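NOL1/NOP2/sun family protein (Enterococcus faecium, PDB 3M4X) probably methylates ribosomal RNA, most likely at a cytosine with S-adenosylmethionine as methyl donor. Local coordinates at residues W353-L358 with V368-H373; P170-F175 with L358-D363. All blocks are in the same frame, centred on the assembly; numbering follows the deposited sequence.

Contact 1 (W353-L358 with V368-H373); sequences WEVPEL and VRTGLH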
ATOM      1  N   TRP A 353       3.696  15.127 -14.780  1.00 40.03           N
ATOM      2  CA  TRP A 353       2.923  14.060 -14.168  1.00 38.49           C
ATOM      3  C   TRP A 353       1.943  13.512 -15.164  1.00 41.89           C
ATOM      4  O   TRP A 353       1.412  14.241 -15.997  1.00 44.10           O
ATOM      5  CB  TRP A 353       2.125  14.586 -12.971  1.00 39.84           C
ATOM      6  CG  TRP A 353       2.951  14.928 -11.797  1.00 39.22           C
ATOM      7  CD1 TRP A 353       3.499  16.142 -11.503  1.00 41.97           C
ATOM      8  CD2 TRP A 353       3.316  14.050 -10.733  1.00 33.94           C
ATOM      9  NE1 TRP A 353       4.196  16.069 -10.321  1.00 41.75           N
ATOM     10  CE2 TRP A 353       4.105  14.789  -9.832  1.00 38.90           C
ATOM     11  CE3 TRP A 353       3.069  12.703 -10.456  1.00 35.27           C
ATOM     12  CZ2 TRP A 353       4.636  14.232  -8.679  1.00 40.07           C
ATOM     13  CZ3 TRP A 353       3.599  12.154  -9.312  1.00 32.07           C
ATOM     14  CH2 TRP A 353       4.373  12.913  -8.440  1.00 36.55           C
ATOM     15  N   GLU A 354       1.672  12.222 -15.060  1.00 40.67           N
ATOM     16  CA  GLU A 354       0.626  11.629 -15.867  1.00 38.40           C
ATOM     17  C   GLU A 354      -0.430  11.188 -14.885  1.00 36.34           C
ATOM     18  O   GLU A 354      -0.176  10.320 -14.049  1.00 34.34           O
ATOM     19  CB  GLU A 354       1.160  10.438 -16.661  1.00 37.69           C
ATOM     20  CG  GLU A 354       0.092   9.686 -17.440  1.00 39.04           C
ATOM     21  CD  GLU A 354       0.662   8.524 -18.213  1.00 47.20           C
ATOM     22  OE1 GLU A 354       1.887   8.518 -18.456  1.00 52.29           O
ATOM     23  OE2 GLU A 354      -0.107   7.612 -18.572  1.00 50.69           O
ATOM     24  N   VAL A 355      -1.605  11.801 -14.986  1.00 36.32           N
ATOM     25  CA  VAL A 355      -2.663  11.631 -14.003  1.00 39.62           C
ATOM     26  C   VAL A 355      -3.807  10.826 -14.597  1.00 39.13           C
ATOM     27  O   VAL A 355      -4.216  11.071 -15.725  1.00 39.72           O
ATOM     28  CB  VAL A 355      -3.211  12.998 -13.549  1.00 43.75           C
ATOM     29  CG1 VAL A 355      -4.131  12.826 -12.354  1.00 47.87           C
ATOM     30  CG2 VAL A 355      -2.067  13.927 -13.200  1.00 48.58           C
ATOM     31  N   PRO A 356      -4.328   9.857 -13.835  1.00 38.51           N
ATOM     32  CA  PRO A 356      -5.409   9.022 -14.353  1.00 40.93           C
ATOM     33  C   PRO A 356      -6.612   9.867 -14.712  1.00 46.11           C
ATOM     34  O   PRO A 356      -6.867  10.905 -14.106  1.00 48.12           O
ATOM     35  CB  PRO A 356      -5.734   8.105 -13.177  1.00 42.04           C
ATOM     36  CG  PRO A 356      -4.489   8.079 -12.377  1.00 39.83           C
ATOM     37  CD  PRO A 356      -3.934   9.456 -12.479  1.00 40.39           C
ATOM     38  N   GLU A 357      -7.351   9.421 -15.711  1.00 48.04           N
ATOM     39  CA  GLU A 357      -8.477  10.190 -16.189  1.00 47.36           C
ATOM     40  C   GLU A 357      -9.569  10.213 -15.130  1.00 43.39           C
ATOM     41  O   GLU A 357     -10.389  11.121 -15.103  1.00 42.07           O
ATOM     42  CB  GLU A 357      -8.995   9.600 -17.497  1.00 51.32           C
ATOM     43  CG  GLU A 357      -9.656  10.620 -18.386  1.00 61.75           C
ATOM     44  CD  GLU A 357      -8.691  11.699 -18.828  1.00 70.42           C
ATOM     45  OE1 GLU A 357      -7.510  11.372 -19.072  1.00 74.79           O
ATOM     46  OE2 GLU A 357      -9.110  12.870 -18.929  1.00 74.43           O
ATOM     47  N   LEU A 358      -9.552   9.211 -14.253  1.00 44.09           N
ATOM     48  CA  LEU A 358     -10.547   9.050 -13.203  1.00 42.60           C
ATOM     49  C   LEU A 358     -10.384  10.064 -12.084  1.00 39.69           C
ATOM     50  O   LEU A 358     -11.297  10.264 -11.288  1.00 40.91           O
ATOM     51  CB  LEU A 358     -10.450   7.652 -12.583  1.00 49.65           C
ATOM     52  CG  LEU A 358     -11.212   6.488 -13.199  1.00 49.92           C
ATOM     53  CD1 LEU A 358     -12.672   6.868 -13.372  1.00 45.41           C
ATOM     54  CD2 LEU A 358     -10.586   6.112 -14.522  1.00 55.21           C
ATOM     55  N   VAL A 368       0.545  14.686  -2.351  1.00 54.06           N
ATOM     56  CA  VAL A 368       1.972  14.391  -2.295  1.00 47.92           C
ATOM     57  C   VAL A 368       2.443  13.707  -3.577  1.00 46.26           C
ATOM     58  O   VAL A 368       3.610  13.807  -3.973  1.00 47.90           O
ATOM     59  CB  VAL A 368       2.270  13.472  -1.098  1.00 45.70           C
ATOM     60  CG1 VAL A 368       3.759  13.276  -0.927  1.00 40.32           C
ATOM     61  CG2 VAL A 368       1.654  14.065   0.168  1.00 45.70           C
ATOM     62  N   ARG A 369       1.523  13.016  -4.233  1.00 38.74           N
ATOM     63  CA  ARG A 369       1.859  12.290  -5.442  1.00 40.09           C
ATOM     64  C   ARG A 369       0.655  12.251  -6.368  1.00 38.68           C
ATOM     65  O   ARG A 369      -0.418  11.805  -5.973  1.00 41.87           O
ATOM     66  CB  ARG A 369       2.327  10.877  -5.084  1.00 41.55           C
ATOM     67  CG  ARG A 369       2.834  10.074  -6.259  1.00 35.59           C
ATOM     68  CD  ARG A 369       3.885   9.061  -5.817  1.00 25.61           C
ATOM     69  NE  ARG A 369       4.967   9.092  -6.774  1.00 44.77           N
ATOM     70  CZ  ARG A 369       6.208   9.448  -6.493  1.00 42.17           C
ATOM     71  NH1 ARG A 369       6.552   9.756  -5.252  1.00 31.53           N
ATOM     72  NH2 ARG A 369       7.105   9.456  -7.462  1.00 45.32           N
ATOM     73  N   THR A 370       0.834  12.720  -7.601  1.00 37.80           N
ATOM     74  CA  THR A 370      -0.282  12.857  -8.533  1.00 36.08           C
ATOM     75  C   THR A 370      -0.133  11.957  -9.750  1.00 39.44           C
ATOM     76  O   THR A 370       0.171  12.427 -10.845  1.00 35.56           O
ATOM     77  CB  THR A 370      -0.418  14.327  -9.005  1.00 44.59           C
ATOM     78  OG1 THR A 370      -0.580  15.182  -7.869  1.00 41.83           O
ATOM     79  CG2 THR A 370      -1.614  14.491  -9.908  1.00 50.69           C
ATOM     80  N   GLY A 371      -0.347  10.657  -9.567  1.00 45.44           N
ATOM     81  CA  GLY A 371      -0.213   9.719 -10.670  1.00 41.42           C
ATOM     82  C   GLY A 371       1.231   9.301 -10.918  1.00 40.07           C
ATOM     83  O   GLY A 371       1.990   9.045  -9.982  1.00 35.10           O
ATOM     84  N   LEU A 372       1.618   9.223 -12.184  1.00 38.39           N
ATOM     85  CA  LEU A 372       2.971   8.808 -12.510  1.00 33.73           C
ATOM     86  C   LEU A 372       3.845  10.016 -12.784  1.00 34.75           C
ATOM     87  O   LEU A 372       3.576  10.807 -13.693  1.00 33.62           O
ATOM     88  CB  LEU A 372       2.994   7.844 -13.704  1.00 32.41           C
ATOM     89  CG  LEU A 372       4.391   7.323 -14.102  1.00 33.29           C
ATOM     90  CD1 LEU A 372       5.006   6.456 -12.989  1.00 29.96           C
ATOM     91  CD2 LEU A 372       4.365   6.566 -15.444  1.00 33.12           C
ATOM     92  N   HIS A 373       4.892  10.154 -11.980  1.00 33.62           N
ATOM     93  CA  HIS A 373       5.901  11.177 -12.193  1.00 31.93           C
ATOM     94  C   HIS A 373       6.801  10.772 -13.368  1.00 37.01           C
ATOM     95  O   HIS A 373       7.577   9.822 -13.263  1.00 35.90           O
ATOM     96  CB  HIS A 373       6.729  11.335 -10.917  1.00 32.05           C
ATOM     97  CG  HIS A 373       7.830  12.334 -11.030  1.00 33.97           C
ATOM     98  ND1 HIS A 373       7.739  13.454 -11.829  1.00 40.74           N
ATOM     99  CD2 HIS A 373       9.048  12.390 -10.443  1.00 34.20           C
ATOM    100  CE1 HIS A 373       8.854  14.154 -11.731  1.00 41.22           C
ATOM    101  NE2 HIS A 373       9.665  13.527 -10.895  1.00 42.71           N
TER

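Contact 2 (P170-F175 with L358-D363); sequences PHFSGF and LAPSLD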
ATOM      1  N   PRO A 170     -15.817  16.309   0.914  1.00 44.93           N
ATOM      2  CA  PRO A 170     -16.316  17.228  -0.112  1.00 48.61           C
ATOM      3  C   PRO A 170     -15.815  16.853  -1.505  1.00 47.43           C
ATOM      4  O   PRO A 170     -16.540  17.020  -2.476  1.00 51.06           O
ATOM      5  CB  PRO A 170     -15.751  18.582   0.328  1.00 48.15           C
ATOM      6  CG  PRO A 170     -15.588  18.454   1.801  1.00 45.09           C
ATOM      7  CD  PRO A 170     -15.205  17.025   2.051  1.00 44.65           C
ATOM      8  N   HIS A 171     -14.600  16.329  -1.596  1.00 45.66           N
ATOM      9  CA  HIS A 171     -14.018  15.974  -2.886  1.00 47.63           C
ATOM     10  C   HIS A 171     -14.429  14.609  -3.434  1.00 42.28           C
ATOM     11  O   HIS A 171     -14.335  14.373  -4.638  1.00 37.06           O
ATOM     12  CB  HIS A 171     -12.492  16.031  -2.807  1.00 54.85           C
ATOM     13  CG  HIS A 171     -11.966  17.368  -2.397  1.00 61.16           C
ATOM     14  ND1 HIS A 171     -11.501  18.294  -3.306  1.00 63.94           N
ATOM     15  CD2 HIS A 171     -11.844  17.941  -1.176  1.00 62.50           C
ATOM     16  CE1 HIS A 171     -11.108  19.378  -2.662  1.00 66.83           C
ATOM     17  NE2 HIS A 171     -11.304  19.190  -1.370  1.00 68.12           N
ATOM     18  N   PHE A 172     -14.873  13.711  -2.560  1.00 38.57           N
ATOM     19  CA  PHE A 172     -15.037  12.314  -2.958  1.00 42.65           C
ATOM     20  C   PHE A 172     -16.362  11.696  -2.532  1.00 46.24           C
ATOM     21  O   PHE A 172     -16.508  10.468  -2.508  1.00 43.86           O
ATOM     22  CB  PHE A 172     -13.897  11.480  -2.383  1.00 35.12           C
ATOM     23  CG  PHE A 172     -12.573  11.729  -3.037  1.00 32.94           C
ATOM     24  CD1 PHE A 172     -11.575  12.424  -2.375  1.00 36.49           C
ATOM     25  CD2 PHE A 172     -12.314  11.245  -4.308  1.00 36.15           C
ATOM     26  CE1 PHE A 172     -10.332  12.636  -2.976  1.00 34.86           C
ATOM     27  CE2 PHE A 172     -11.082  11.451  -4.914  1.00 34.59           C
ATOM     28  CZ  PHE A 172     -10.092  12.152  -4.248  1.00 32.90           C
ATOM     29  N   SER A 173     -17.313  12.548  -2.181  1.00 42.14           N
ATOM     30  CA  SER A 173     -18.646  12.096  -1.812  1.00 46.34           C
ATOM     31  C   SER A 173     -19.222  11.177  -2.897  1.00 42.15           C
ATOM     32  O   SER A 173     -19.259  11.546  -4.074  1.00 31.94           O
ATOM     33  CB  SER A 173     -19.565  13.301  -1.578  1.00 44.60           C
ATOM     34  OG  SER A 173     -20.798  12.897  -1.017  1.00 51.49           O
ATOM     35  N   GLY A 174     -19.649   9.978  -2.490  1.00 41.53           N
ATOM     36  CA  GLY A 174     -20.180   8.970  -3.402  1.00 40.07           C
ATOM     37  C   GLY A 174     -19.273   8.491  -4.537  1.00 38.75           C
ATOM     38  O   GLY A 174     -19.758   7.958  -5.549  1.00 32.44           O
ATOM     39  N   PHE A 175     -17.964   8.653  -4.369  1.00 36.48           N
ATOM     40  CA  PHE A 175     -17.009   8.476  -5.476  1.00 34.22           C
ATOM     41  C   PHE A 175     -16.476   7.040  -5.683  1.00 32.50           C
ATOM     42  O   PHE A 175     -16.359   6.575  -6.819  1.00 33.92           O
ATOM     43  CB  PHE A 175     -15.852   9.466  -5.290  1.00 35.51           C
ATOM     44  CG  PHE A 175     -14.771   9.380  -6.346  1.00 41.74           C
ATOM     45  CD1 PHE A 175     -14.921  10.014  -7.573  1.00 44.34           C
ATOM     46  CD2 PHE A 175     -13.581   8.723  -6.085  1.00 38.85           C
ATOM     47  CE1 PHE A 175     -13.920   9.957  -8.526  1.00 41.66           C
ATOM     48  CE2 PHE A 175     -12.575   8.667  -7.029  1.00 34.30           C
ATOM     49  CZ  PHE A 175     -12.743   9.283  -8.250  1.00 40.79           C
ATOM     50  N   LEU A 358      -9.552   9.211 -14.253  1.00 44.09           N
ATOM     51  CA  LEU A 358     -10.547   9.050 -13.203  1.00 42.60           C
ATOM     52  C   LEU A 358     -10.384  10.064 -12.084  1.00 39.69           C
ATOM     53  O   LEU A 358     -11.297  10.264 -11.288  1.00 40.91           O
ATOM     54  CB  LEU A 358     -10.450   7.652 -12.583  1.00 49.65           C
ATOM     55  CG  LEU A 358     -11.212   6.488 -13.199  1.00 49.92           C
ATOM     56  CD1 LEU A 358     -12.672   6.868 -13.372  1.00 45.41           C
ATOM     57  CD2 LEU A 358     -10.586   6.112 -14.522  1.00 55.21           C
ATOM     58  N   ALA A 359      -9.209  10.668 -11.984  1.00 33.95           N
ATOM     59  CA  ALA A 359      -8.993  11.648 -10.930  1.00 38.90           C
ATOM     60  C   ALA A 359      -9.995  12.790 -11.080  1.00 42.26           C
ATOM     61  O   ALA A 359     -10.202  13.302 -12.181  1.00 42.46           O
ATOM     62  CB  ALA A 359      -7.567  12.182 -10.971  1.00 40.10           C
ATOM     63  N   PRO A 360     -10.635  13.185  -9.971  1.00 46.87           N
ATOM     64  CA  PRO A 360     -11.483  14.377 -10.015  1.00 46.32           C
ATOM     65  C   PRO A 360     -10.564  15.582 -10.028  1.00 48.20           C
ATOM     66  O   PRO A 360      -9.346  15.430 -10.140  1.00 49.02           O
ATOM     67  CB  PRO A 360     -12.227  14.329  -8.668  1.00 45.67           C
ATOM     68  CG  PRO A 360     -11.910  13.008  -8.066  1.00 42.71           C
ATOM     69  CD  PRO A 360     -10.589  12.601  -8.623  1.00 40.77           C
ATOM     70  N   SER A 361     -11.119  16.772  -9.884  1.00 52.74           N
ATOM     71  CA  SER A 361     -10.260  17.926  -9.710  1.00 57.97           C
ATOM     72  C   SER A 361      -9.588  17.835  -8.351  1.00 56.15           C
ATOM     73  O   SER A 361     -10.234  17.535  -7.346  1.00 57.50           O
ATOM     74  CB  SER A 361     -11.044  19.230  -9.813  1.00 59.86           C
ATOM     75  OG  SER A 361     -10.171  20.327  -9.610  1.00 61.61           O
ATOM     76  N   LEU A 362      -8.293  18.101  -8.318  1.00 58.55           N
ATOM     77  CA  LEU A 362      -7.548  18.000  -7.073  1.00 65.03           C
ATOM     78  C   LEU A 362      -7.325  19.354  -6.403  1.00 67.40           C
ATOM     79  O   LEU A 362      -6.667  19.436  -5.362  1.00 64.38           O
ATOM     80  CB  LEU A 362      -6.214  17.298  -7.317  1.00 65.04           C
ATOM     81  CG  LEU A 362      -6.324  15.907  -7.942  1.00 61.07           C
ATOM     82  CD1 LEU A 362      -4.942  15.296  -8.051  1.00 63.87           C
ATOM     83  CD2 LEU A 362      -7.248  15.013  -7.125  1.00 52.43           C
ATOM     84  N   ASP A 363      -7.866  20.413  -7.001  1.00 68.37           N
ATOM     85  CA  ASP A 363      -7.775  21.741  -6.398  1.00 69.11           C
ATOM     86  C   ASP A 363      -8.304  21.692  -4.963  1.00 60.72           C
ATOM     87  O   ASP A 363      -9.413  21.209  -4.719  1.00 55.83           O
ATOM     88  CB  ASP A 363      -8.547  22.772  -7.230  1.00 76.23           C
ATOM     89  CG  ASP A 363      -7.976  22.940  -8.636  1.00 83.88           C
ATOM     90  OD1 ASP A 363      -6.742  22.822  -8.804  1.00 84.51           O
ATOM     91  OD2 ASP A 363      -8.761  23.195  -9.573  1.00 86.69           O
TER

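Contact 1 (W353-L358 with V368-H373)
Trp353 and Glu354 pair with His373 and Leu372 in a buried antiparallel strand contact, at the inner end of a small four-stranded sheet where it approaches the methyltransferase domain. Glu354 and Leu372 form the hydrogen-bonded pair: Glu354 N donates to Leu372 O (2.7 Å) and Leu372 N returns a bond to Glu354 O (2.8 Å), both nearly straight. On the face these two side chains share, the extended chain of Glu354 carries its carboxylate to the hydroxyl of Tyr339 and the amides of Thr342 and Gly343, which satisfy its buried charge.

On the other face the indole of Trp353 is sandwiched. With CG beside the backbone N (chi1 -71°), the ring folds back over the neighbouring strand. His373 CB covers one side, a CH-pi contact 3.8 Å from the centroid of the six-membered ring, while Thr370 N lies over the opposite side, 3.3 Å from Trp353 CZ3. Farther along the packing is tight, the methyls Val355 CG2 and Thr370 CG2 pressing together at 3.4 Å.

Gly371 has a positive phi (82°) at the break between strands 367-370 and 372-378, and its CA makes a CA-H...O contact of 3.4 Å with Glu354 O. Just before it, a classic beta bulge sets Val368 and Arg369 opposite the single residue Val160, and Arg369 forms a salt bridge with Glu151. The pattern is that of one chain crossing between two sheets: strand 367-370 borders the Rossmann-like methyltransferase sheet, then strand 372-378 joins the antiparallel sheet of the first C-terminal domain.

Contact 2 (P170-F175 with L358-D363)
His171, on helix 165-172, opens the contact by presenting its imidazole edge to the loop 358-363. Its CE1, a carbon, lies 3.2 Å from Asp363 O, which sits in the ring plane at its edge; no hydrogen bond forms here. Within the loop, Asp363 N makes a weak hydrogen bond to Ser361 OG.

Phe172 follows, and its ring swings toward Pro360: CE2 meets Pro360 CG at 3.6 Å, the two side chains crossing at about a right angle. The chain then reverses through a type II turn from Phe172 to Phe175, closed by Phe175 N to Phe172 O (3.0 Å), with Gly174 taking the positive phi (59°) of its third position.

The turn returns Phe175 to the same proline. Its CG is anti to the backbone N (chi1 179°), and CE1 reaches Pro360 CG at 3.7 Å, so one pyrrolidine carbon, CG, is touched by both phenyl rings. The Phe175 ring also turns its edge to the loop backbone, with CZ 3.5 Å from Leu358 O. No hydrogen bond spans the two segments.

Phe175 and Leu358 both touch Leu132 of strand 132-136, and Phe175 makes a cation-pi contact with Lys108. Leu362 packs against Val367 and Thr370, so the loop has helix 165-172 and strands 132-136 and 367-370 as neighbours.

Overall arrangement
Contact 1 pairs the strand that leads into the connection 356-366 with the chain that follows it; contact 2 uses the connection itself, and the two share Leu358. Contact 1 is largely buried, holds two strands of the first C-terminal domain by paired backbone bonds, and packs an indole against main chain and side chain. Contact 2, its centre about 14 Å from that of contact 1, is partly exposed and joins the connection to the methyltransferase domain across 182 intervening residues. They meet where Thr370 CG2 packs on Leu362 CD1 at 3.9 Å. Together they illustrate how a domain junction can combine sheet pairing inside with mainly aromatic-proline packing, lacking hydrogen bonds, at the partly exposed edge.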